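PDB 4OC9: putative O-acetylhomoserine (Thiol)-lyase from Campylobacter jejuni, which probably uses pyridoxal 5'-phosphate to transfer the aminocarboxypropyl group of O-acetylhomoserine onto a sulfur nucleophile. Local coordinates for residues D[90-95]-D[118-123]; D[114-119]-D[125-130]; D[63-68]-D[284-289]. All blocks are in the same frame, centred on the assembly; numbering follows the deposited sequence.

Contact 1 of 3, residues D[90-95]-D[118-123]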
loop_
_atom_site.group_PDB
_atom_site.type_symbol
_atom_site.label_atom_id
_atom_site.label_comp_id
_atom_site.label_asym_id
_atom_site.label_seq_id
_atom_site.Cartn_x
_atom_site.Cartn_y
_atom_site.Cartn_z
ATOM N N TYR D 90 -24.148 -9.206 -5.749
ATOM C CA TYR D 90 -23.760 -9.865 -7.000
ATOM C C TYR D 90 -24.260 -11.298 -7.113
ATOM O O TYR D 90 -24.664 -11.717 -8.187
ATOM C CB TYR D 90 -22.234 -9.790 -7.154
ATOM C CG TYR D 90 -21.729 -8.500 -7.764
ATOM C CD1 TYR D 90 -22.364 -7.288 -7.511
ATOM C CD2 TYR D 90 -20.514 -8.465 -8.434
ATOM C CE1 TYR D 90 -21.902 -6.112 -8.055
ATOM C CE2 TYR D 90 -20.022 -7.283 -8.957
ATOM C CZ TYR D 90 -20.716 -6.110 -8.757
ATOM O OH TYR D 90 -20.236 -4.925 -9.262
ATOM N N ALA D 91 -24.257 -12.038 -6.013
ATOM C CA ALA D 91 -24.721 -13.432 -6.038
ATOM C C ALA D 91 -26.235 -13.518 -6.316
ATOM O O ALA D 91 -26.682 -14.329 -7.130
ATOM C CB ALA D 91 -24.382 -14.144 -4.764
ATOM N N LEU D 92 -26.995 -12.643 -5.680
ATOM C CA LEU D 92 -28.430 -12.600 -5.875
ATOM C C LEU D 92 -28.840 -12.121 -7.288
ATOM O O LEU D 92 -29.620 -12.786 -7.996
ATOM C CB LEU D 92 -29.063 -11.729 -4.787
ATOM C CG LEU D 92 -28.907 -12.321 -3.370
ATOM C CD1 LEU D 92 -29.282 -11.328 -2.276
ATOM C CD2 LEU D 92 -29.706 -13.609 -3.221
ATOM N N ILE D 93 -28.308 -10.976 -7.714
ATOM C CA ILE D 93 -28.653 -10.443 -9.048
ATOM C C ILE D 93 -28.136 -11.315 -10.168
ATOM O O ILE D 93 -28.640 -11.210 -11.272
ATOM C CB ILE D 93 -28.201 -8.990 -9.284
ATOM C CG1 ILE D 93 -26.666 -8.898 -9.228
ATOM C CG2 ILE D 93 -28.890 -8.067 -8.283
ATOM C CD1 ILE D 93 -26.114 -7.501 -9.410
ATOM N N ASN D 94 -27.166 -12.184 -9.905
ATOM C CA ASN D 94 -26.666 -13.017 -10.980
ATOM C C ASN D 94 -27.670 -14.133 -11.223
ATOM O O ASN D 94 -27.581 -14.862 -12.212
ATOM C CB ASN D 94 -25.333 -13.662 -10.617
ATOM C CG ASN D 94 -24.587 -14.171 -11.834
ATOM O OD1 ASN D 94 -24.679 -13.582 -12.918
ATOM N ND2 ASN D 94 -23.761 -15.172 -11.646
ATOM N N LEU D 95 -28.600 -14.279 -10.279
ATOM C CA LEU D 95 -29.642 -15.301 -10.312
ATOM C C LEU D 95 -31.063 -14.769 -10.494
ATOM O O LEU D 95 -31.860 -15.399 -11.182
ATOM C CB LEU D 95 -29.606 -16.094 -9.010
ATOM C CG LEU D 95 -28.317 -16.866 -8.728
ATOM C CD1 LEU D 95 -28.321 -17.446 -7.328
ATOM C CD2 LEU D 95 -28.098 -17.942 -9.781
ATOM N N HIS D 118 -35.361 -4.780 1.554
ATOM C CA HIS D 118 -35.730 -3.420 1.145
ATOM C C HIS D 118 -35.078 -2.920 -0.127
ATOM O O HIS D 118 -35.759 -2.595 -1.094
ATOM C CB HIS D 118 -35.490 -2.386 2.257
ATOM C CG HIS D 118 -36.270 -2.655 3.506
ATOM N ND1 HIS D 118 -37.627 -2.430 3.604
ATOM C CD2 HIS D 118 -35.872 -3.071 4.735
ATOM C CE1 HIS D 118 -38.040 -2.740 4.822
ATOM N NE2 HIS D 118 -36.993 -3.120 5.531
ATOM N N THR D 119 -33.757 -2.858 -0.132
ATOM C CA THR D 119 -33.021 -2.357 -1.293
ATOM C C THR D 119 -33.276 -3.061 -2.623
ATOM O O THR D 119 -33.441 -2.388 -3.650
ATOM C CB THR D 119 -31.551 -2.321 -1.003
ATOM O OG1 THR D 119 -31.358 -1.561 0.184
ATOM C CG2 THR D 119 -30.803 -1.680 -2.163
ATOM N N LEU D 120 -33.358 -4.382 -2.628
ATOM C CA LEU D 120 -33.638 -5.096 -3.884
ATOM C C LEU D 120 -35.043 -4.792 -4.492
ATOM O O LEU D 120 -35.240 -5.055 -5.691
ATOM C CB LEU D 120 -33.404 -6.602 -3.789
ATOM C CG LEU D 120 -31.953 -7.055 -3.604
ATOM C CD1 LEU D 120 -31.911 -8.551 -3.439
ATOM C CD2 LEU D 120 -31.085 -6.642 -4.771
ATOM N N LYS D 121 -35.991 -4.261 -3.709
ATOM C CA LYS D 121 -37.316 -3.917 -4.254
ATOM C C LYS D 121 -37.148 -2.907 -5.377
ATOM O O LYS D 121 -37.815 -2.996 -6.406
ATOM C CB LYS D 121 -38.238 -3.278 -3.224
ATOM C CG LYS D 121 -38.766 -4.175 -2.144
ATOM C CD LYS D 121 -39.647 -3.368 -1.209
ATOM C CE LYS D 121 -40.177 -4.366 -0.165
ATOM N NZ LYS D 121 -41.155 -3.964 0.882
ATOM N N ASN D 122 -36.243 -1.948 -5.163
ATOM C CA ASN D 122 -35.944 -0.915 -6.162
ATOM C C ASN D 122 -35.613 -1.504 -7.513
ATOM O O ASN D 122 -35.773 -0.844 -8.540
ATOM C CB ASN D 122 -34.786 -0.054 -5.691
ATOM C CG ASN D 122 -35.163 0.798 -4.501
ATOM O OD1 ASN D 122 -36.113 1.561 -4.580
ATOM N ND2 ASN D 122 -34.388 0.731 -3.430
ATOM N N PHE D 123 -35.170 -2.752 -7.531
ATOM C CA PHE D 123 -34.839 -3.376 -8.795
ATOM C C PHE D 123 -35.898 -4.424 -9.209
ATOM O O PHE D 123 -35.645 -5.251 -10.094
ATOM C CB PHE D 123 -33.437 -4.003 -8.769
ATOM C CG PHE D 123 -32.356 -3.082 -8.237
ATOM C CD1 PHE D 123 -32.285 -1.758 -8.627
ATOM C CD2 PHE D 123 -31.295 -3.609 -7.514
ATOM C CE1 PHE D 123 -31.269 -0.928 -8.162
ATOM C CE2 PHE D 123 -30.263 -2.790 -7.050
ATOM C CZ PHE D 123 -30.237 -1.450 -7.377
#

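Contact 2 of 3, residues D[114-119]-D[125-130]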
loop_
_atom_site.group_PDB
_atom_site.type_symbol
_atom_site.label_atom_id
_atom_site.label_comp_id
_atom_site.label_asym_id
_atom_site.label_seq_id
_atom_site.Cartn_x
_atom_site.Cartn_y
_atom_site.Cartn_z
ATOM N N THR D 114 -31.396 -5.929 5.137
ATOM C CA THR D 114 -31.862 -4.666 4.538
ATOM C C THR D 114 -31.722 -4.739 3.013
ATOM O O THR D 114 -32.632 -4.381 2.277
ATOM C CB THR D 114 -31.083 -3.479 5.079
ATOM O OG1 THR D 114 -31.334 -3.373 6.491
ATOM C CG2 THR D 114 -31.522 -2.228 4.429
ATOM N N LEU D 115 -30.576 -5.213 2.551
ATOM C CA LEU D 115 -30.324 -5.386 1.109
ATOM C C LEU D 115 -31.390 -6.197 0.434
ATOM O O LEU D 115 -31.981 -5.813 -0.573
ATOM C CB LEU D 115 -28.998 -6.145 0.887
ATOM C CG LEU D 115 -28.764 -6.694 -0.521
ATOM C CD1 LEU D 115 -28.688 -5.598 -1.556
ATOM C CD2 LEU D 115 -27.520 -7.528 -0.610
ATOM N N ILE D 116 -31.642 -7.351 1.004
ATOM C CA ILE D 116 -32.631 -8.262 0.451
ATOM C C ILE D 116 -34.095 -7.836 0.631
ATOM O O ILE D 116 -34.831 -7.810 -0.349
ATOM C CB ILE D 116 -32.439 -9.702 1.007
ATOM C CG1 ILE D 116 -31.025 -10.215 0.669
ATOM C CG2 ILE D 116 -33.472 -10.654 0.430
ATOM C CD1 ILE D 116 -30.711 -11.615 1.153
ATOM N N SER D 117 -34.508 -7.485 1.853
ATOM C CA SER D 117 -35.921 -7.113 2.096
ATOM C C SER D 117 -36.311 -5.702 1.686
ATOM O O SER D 117 -37.498 -5.454 1.491
ATOM C CB SER D 117 -36.338 -7.328 3.567
ATOM O OG SER D 117 -35.723 -6.375 4.406
ATOM N N HIS D 118 -35.361 -4.780 1.554
ATOM C CA HIS D 118 -35.730 -3.420 1.145
ATOM C C HIS D 118 -35.078 -2.920 -0.127
ATOM O O HIS D 118 -35.759 -2.595 -1.094
ATOM C CB HIS D 118 -35.490 -2.386 2.257
ATOM C CG HIS D 118 -36.270 -2.655 3.506
ATOM N ND1 HIS D 118 -37.627 -2.430 3.604
ATOM C CD2 HIS D 118 -35.872 -3.071 4.735
ATOM C CE1 HIS D 118 -38.040 -2.740 4.822
ATOM N NE2 HIS D 118 -36.993 -3.120 5.531
ATOM N N THR D 119 -33.757 -2.858 -0.132
ATOM C CA THR D 119 -33.021 -2.357 -1.293
ATOM C C THR D 119 -33.276 -3.061 -2.623
ATOM O O THR D 119 -33.441 -2.388 -3.650
ATOM C CB THR D 119 -31.551 -2.321 -1.003
ATOM O OG1 THR D 119 -31.358 -1.561 0.184
ATOM C CG2 THR D 119 -30.803 -1.680 -2.163
ATOM N N ILE D 125 -37.104 -6.874 -7.397
ATOM C CA ILE D 125 -36.776 -8.195 -6.877
ATOM C C ILE D 125 -37.422 -8.357 -5.509
ATOM O O ILE D 125 -37.085 -7.657 -4.543
ATOM C CB ILE D 125 -35.266 -8.432 -6.829
ATOM C CG1 ILE D 125 -34.704 -8.384 -8.259
ATOM C CG2 ILE D 125 -34.964 -9.780 -6.200
ATOM C CD1 ILE D 125 -33.189 -8.483 -8.365
ATOM N N GLU D 126 -38.369 -9.284 -5.455
ATOM C CA GLU D 126 -39.124 -9.571 -4.255
ATOM C C GLU D 126 -38.356 -10.470 -3.304
ATOM O O GLU D 126 -37.680 -11.410 -3.733
ATOM C CB GLU D 126 -40.445 -10.271 -4.646
ATOM C CG GLU D 126 -41.343 -10.654 -3.476
ATOM C CD GLU D 126 -42.620 -11.415 -3.883
ATOM O OE1 GLU D 126 -42.930 -11.467 -5.095
ATOM O OE2 GLU D 126 -43.313 -11.963 -2.978
ATOM N N ALA D 127 -38.498 -10.205 -2.013
ATOM C CA ALA D 127 -37.840 -11.005 -0.991
ATOM C C ALA D 127 -38.879 -11.729 -0.130
ATOM O O ALA D 127 -39.876 -11.132 0.276
ATOM C CB ALA D 127 -36.963 -10.142 -0.111
ATOM N N ARG D 128 -38.632 -13.013 0.128
ATOM C CA ARG D 128 -39.518 -13.854 0.937
ATOM C C ARG D 128 -38.749 -14.544 2.058
ATOM O O ARG D 128 -37.999 -15.471 1.819
ATOM C CB ARG D 128 -40.214 -14.917 0.071
ATOM C CG ARG D 128 -41.083 -14.327 -1.031
ATOM C CD ARG D 128 -41.708 -15.412 -1.882
ATOM N NE ARG D 128 -42.480 -14.848 -2.992
ATOM C CZ ARG D 128 -43.083 -15.576 -3.925
ATOM N NH1 ARG D 128 -43.008 -16.907 -3.899
ATOM N NH2 ARG D 128 -43.750 -14.977 -4.894
ATOM N N GLU D 129 -38.994 -14.074 3.274
ATOM C CA GLU D 129 -38.400 -14.581 4.479
ATOM C C GLU D 129 -38.821 -16.020 4.819
ATOM O O GLU D 129 -39.904 -16.476 4.438
ATOM C CB GLU D 129 -38.880 -13.720 5.641
ATOM C CG GLU D 129 -38.260 -14.016 7.002
ATOM C CD GLU D 129 -38.951 -13.256 8.132
ATOM O OE1 GLU D 129 -38.389 -13.080 9.248
ATOM O OE2 GLU D 129 -40.087 -12.819 7.903
ATOM N N PHE D 130 -37.935 -16.763 5.486
ATOM C CA PHE D 130 -38.272 -18.135 5.897
ATOM C C PHE D 130 -37.504 -18.348 7.188
ATOM O O PHE D 130 -36.519 -17.648 7.460
ATOM C CB PHE D 130 -37.989 -19.241 4.860
ATOM C CG PHE D 130 -36.530 -19.561 4.662
ATOM C CD1 PHE D 130 -35.777 -18.891 3.729
ATOM C CD2 PHE D 130 -35.932 -20.590 5.395
ATOM C CE1 PHE D 130 -34.449 -19.218 3.541
ATOM C CE2 PHE D 130 -34.614 -20.932 5.201
ATOM C CZ PHE D 130 -33.863 -20.233 4.279
#

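Contact 3 of 3, residues D[63-68]-D[284-289]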
loop_
_atom_site.group_PDB
_atom_site.type_symbol
_atom_site.label_atom_id
_atom_site.label_comp_id
_atom_site.label_asym_id
_atom_site.label_seq_id
_atom_site.Cartn_x
_atom_site.Cartn_y
_atom_site.Cartn_z
ATOM N N ASP D 63 -6.775 -12.519 -8.541
ATOM C CA ASP D 63 -7.052 -13.843 -9.133
ATOM C C ASP D 63 -6.483 -14.954 -8.246
ATOM O O ASP D 63 -7.116 -15.997 -8.074
ATOM C CB ASP D 63 -6.473 -13.980 -10.544
ATOM C CG ASP D 63 -7.189 -13.101 -11.556
ATOM O OD1 ASP D 63 -8.286 -12.578 -11.242
ATOM O OD2 ASP D 63 -6.662 -12.951 -12.674
ATOM N N VAL D 64 -5.277 -14.720 -7.709
ATOM C CA VAL D 64 -4.649 -15.711 -6.838
ATOM C C VAL D 64 -5.566 -15.925 -5.619
ATOM O O VAL D 64 -5.842 -17.056 -5.219
ATOM C CB VAL D 64 -3.273 -15.295 -6.349
ATOM C CG1 VAL D 64 -2.731 -16.336 -5.379
ATOM C CG2 VAL D 64 -2.319 -15.104 -7.516
ATOM N N LEU D 65 -6.079 -14.819 -5.075
ATOM C CA LEU D 65 -6.979 -14.844 -3.926
ATOM C C LEU D 65 -8.232 -15.652 -4.235
ATOM O O LEU D 65 -8.656 -16.508 -3.463
ATOM C CB LEU D 65 -7.378 -13.424 -3.532
ATOM C CG LEU D 65 -8.337 -13.257 -2.350
ATOM C CD1 LEU D 65 -7.835 -13.912 -1.052
ATOM C CD2 LEU D 65 -8.606 -11.792 -2.115
ATOM N N GLY D 66 -8.829 -15.357 -5.375
ATOM C CA GLY D 66 -10.066 -16.042 -5.789
ATOM C C GLY D 66 -9.902 -17.540 -5.884
ATOM O O GLY D 66 -10.705 -18.307 -5.310
ATOM N N GLN D 67 -8.847 -17.971 -6.566
ATOM C CA GLN D 67 -8.621 -19.388 -6.753
ATOM C C GLN D 67 -8.268 -20.090 -5.434
ATOM O O GLN D 67 -8.738 -21.198 -5.171
ATOM C CB GLN D 67 -7.569 -19.627 -7.842
ATOM C CG GLN D 67 -7.512 -21.081 -8.276
ATOM C CD GLN D 67 -8.817 -21.522 -8.914
ATOM O OE1 GLN D 67 -9.311 -20.904 -9.884
ATOM N NE2 GLN D 67 -9.365 -22.615 -8.411
ATOM N N ARG D 68 -7.450 -19.465 -4.617
ATOM C CA ARG D 68 -7.121 -20.077 -3.341
ATOM C C ARG D 68 -8.355 -20.190 -2.467
ATOM O O ARG D 68 -8.524 -21.198 -1.782
ATOM C CB ARG D 68 -6.010 -19.366 -2.575
ATOM C CG ARG D 68 -4.631 -19.527 -3.195
ATOM C CD ARG D 68 -3.576 -18.903 -2.312
ATOM N NE ARG D 68 -2.260 -18.982 -2.939
ATOM C CZ ARG D 68 -1.173 -18.396 -2.470
ATOM N NH1 ARG D 68 -1.237 -17.640 -1.394
ATOM N NH2 ARG D 68 -0.025 -18.511 -3.113
ATOM N N GLN D 284 -2.745 -12.387 2.355
ATOM C CA GLN D 284 -1.871 -12.608 3.517
ATOM C C GLN D 284 -2.681 -13.177 4.704
ATOM O O GLN D 284 -2.212 -14.035 5.436
ATOM C CB GLN D 284 -1.140 -11.325 3.960
ATOM C CG GLN D 284 -0.435 -10.607 2.821
ATOM C CD GLN D 284 0.536 -11.463 2.043
ATOM O OE1 GLN D 284 0.336 -11.626 0.848
ATOM N NE2 GLN D 284 1.504 -12.089 2.697
ATOM N N GLY D 285 -3.894 -12.649 4.888
ATOM C CA GLY D 285 -4.730 -13.071 5.983
ATOM C C GLY D 285 -5.148 -14.490 5.775
ATOM O O GLY D 285 -5.196 -15.267 6.728
ATOM N N LEU D 286 -5.409 -14.844 4.520
ATOM C CA LEU D 286 -5.823 -16.199 4.223
ATOM C C LEU D 286 -4.759 -17.194 4.654
ATOM O O LEU D 286 -5.053 -18.270 5.155
ATOM C CB LEU D 286 -6.140 -16.368 2.741
ATOM C CG LEU D 286 -6.619 -17.778 2.356
ATOM C CD1 LEU D 286 -7.851 -18.167 3.147
ATOM C CD2 LEU D 286 -6.929 -17.819 0.858
ATOM N N GLU D 287 -3.515 -16.840 4.425
ATOM C CA GLU D 287 -2.387 -17.703 4.813
ATOM C C GLU D 287 -2.376 -18.126 6.278
ATOM O O GLU D 287 -2.015 -19.236 6.594
ATOM C CB GLU D 287 -1.012 -17.047 4.527
ATOM C CG GLU D 287 -0.610 -16.846 3.053
ATOM C CD GLU D 287 0.866 -16.479 2.904
ATOM O OE1 GLU D 287 1.496 -16.145 3.930
ATOM O OE2 GLU D 287 1.410 -16.481 1.755
ATOM N N THR D 288 -2.756 -17.218 7.158
ATOM C CA THR D 288 -2.751 -17.482 8.585
ATOM C C THR D 288 -4.078 -17.762 9.243
ATOM O O THR D 288 -4.148 -17.927 10.446
ATOM C CB THR D 288 -2.216 -16.218 9.312
ATOM O OG1 THR D 288 -3.069 -15.111 9.029
ATOM C CG2 THR D 288 -0.761 -15.842 8.866
ATOM N N LEU D 289 -5.147 -17.749 8.474
ATOM C CA LEU D 289 -6.465 -17.969 9.034
ATOM C C LEU D 289 -6.597 -19.268 9.807
ATOM O O LEU D 289 -7.243 -19.305 10.853
ATOM C CB LEU D 289 -7.516 -17.888 7.917
ATOM C CG LEU D 289 -8.961 -18.109 8.308
ATOM C CD1 LEU D 289 -9.411 -17.192 9.429
ATOM C CD2 LEU D 289 -9.856 -17.909 7.104
#

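Contact 1 of 3, residues D[90-95]-D[118-123]
Leu92 and Ile93 meet Leu120 through aliphatic groups, so no flat group carries this contact. The nearest ring, that of Phe123, flanks it: CD2 of Phe123 stays 5.1 Å from CG2 of Ile93. That ring stacks on Phe123 of the second subunit and also packs against Ile93 there.

Leu120 does most of the touching, and it uses both of its branches. Its CD1 lies 4.0 Å from CD1 of Leu92. Its CD2 lies 4.4 Å from CG2 of Ile93, a looser approach. The Leu92 and Leu120 side chains cross at about a right angle and touch at their ends. Both have CG beside the backbone N and anti to the carbonyl carbon (chi1 -65° in Leu92, -67° in Leu120). The backbones stay well apart, with CA of Ile93 and CA of Leu120 9.0 Å from each other.

The contact joins the C-terminal part of helix 84-93 to the chain at the C-terminal part of helix 110-119. Leu92 also packs on Ile179 of strand 177-181, and Ile93 on Trp266 and Leu270 of helix 257-270. The contact rests on dispersion and burial of methyl groups, without directional bonds, close to the second subunit.

Contact 2 of 3, residues D[114-119]-D[125-130]
A beta-alpha-beta crossover brings Ile116 and Ser117 over Ala127. Strand 101-105, helix 110-119 and strand 126-130 make up the unit, and the last strand lies at one end of the seven-stranded sheet within this chain. The methyl of Ala127 does the work on the strand side. Its CB lies 3.6 Å from CG2 of Ile116 and 3.2 Å from the carbonyl O of Ile116. CA of Ser117 comes next, 3.9 Å from the same CB. The branch of Ile116 that touches is the one anti to its own backbone N. Ser117 OG does not join in and bonds to Gln113 O.

The helix has a wider pi-type turn here. Thr114 O accepts from His118 N at 2.9 Å and from Thr119 N at 3.1 Å, and the two donors arrive from opposite faces of the carbonyl plane.

The side chains of Glu126 and Arg128 start away from the helix and pair: NE of Arg128 forms a 3.0 Å salt bridge with OE2 of Glu126, met from above the carboxylate plane. Arg128 NH1 also pairs with Asp143. With only a methyl at Ala127, the helix backbone comes close to the strand: CA of Ser117 is 5.3 Å from CA of Ala127.

Contact 3 of 3, residues D[63-68]-D[284-289]
Glu287 faces Arg68 across this contact, but its carboxylate is gripped from another chain. OE1 of Glu287 is hydrogen-bonded to Ser372 OG and Gln211 NE2, both of the third subunit. OE2 of Glu287 forms a salt bridge with Lys373 of that subunit. Arg68 NH1 lies 4.3 Å from OE2 of Glu287, too far for a salt bridge, with the oxygen at the edge of the guanidinium and near its plane. Arg68 is held instead within its own chain, where NE bonds to Gly13 O. One face of the guanidinium takes the CG1 methyl of Val64, 3.6 Å above the plane and offset toward the rim.

The apolar part centres on Leu286. Its CD2 lies 3.9 Å from CB of Arg68 and 4.4 Å from CD1 of Leu65. CG of Leu286 is anti to the backbone N (chi1 -179°), and it is CD2 that reaches helix 60-73. The Arg68 chain runs extended from CG to NE, past this leucine to the charged end.

Helices 60-73 and 276-309 run in the same general direction, with the segment axes 28° apart and 11.1 Å at closest approach. Further along, Thr288 OG1 gives a 3.1 Å hydrogen bond to O of Gly285. Arg292 NE bonds to Thr288 OG1, and Arg292 NH2 to Gly285 O.

The positive Arg68 may help stabilise the buried Glu287 carboxylate without forming a salt bridge, while the direct bonds of that carboxylate tie helix 276-309 to the third subunit.

Contacts 1 and 2 are neighbours, with centres 8 Å apart, and both use helix 110-119 and share His118 and Thr119. CD1 of Leu92 packs 3.6 Å from CG1 of Ile116, so the apolar layer of contact 1 runs on into contact 2. A probable hydrogen bond of 2.9 Å joins Leu120 N to Leu115 O. Contact 3 stands apart, its centre about 27 Å from that of contact 1 and about 31 Å from that of contact 2. Contacts 1 and 2 touch the second subunit, whereas contact 3 touches the third. None of the segments contains Lys206, which carries the pyridoxal phosphate in this crystal structure.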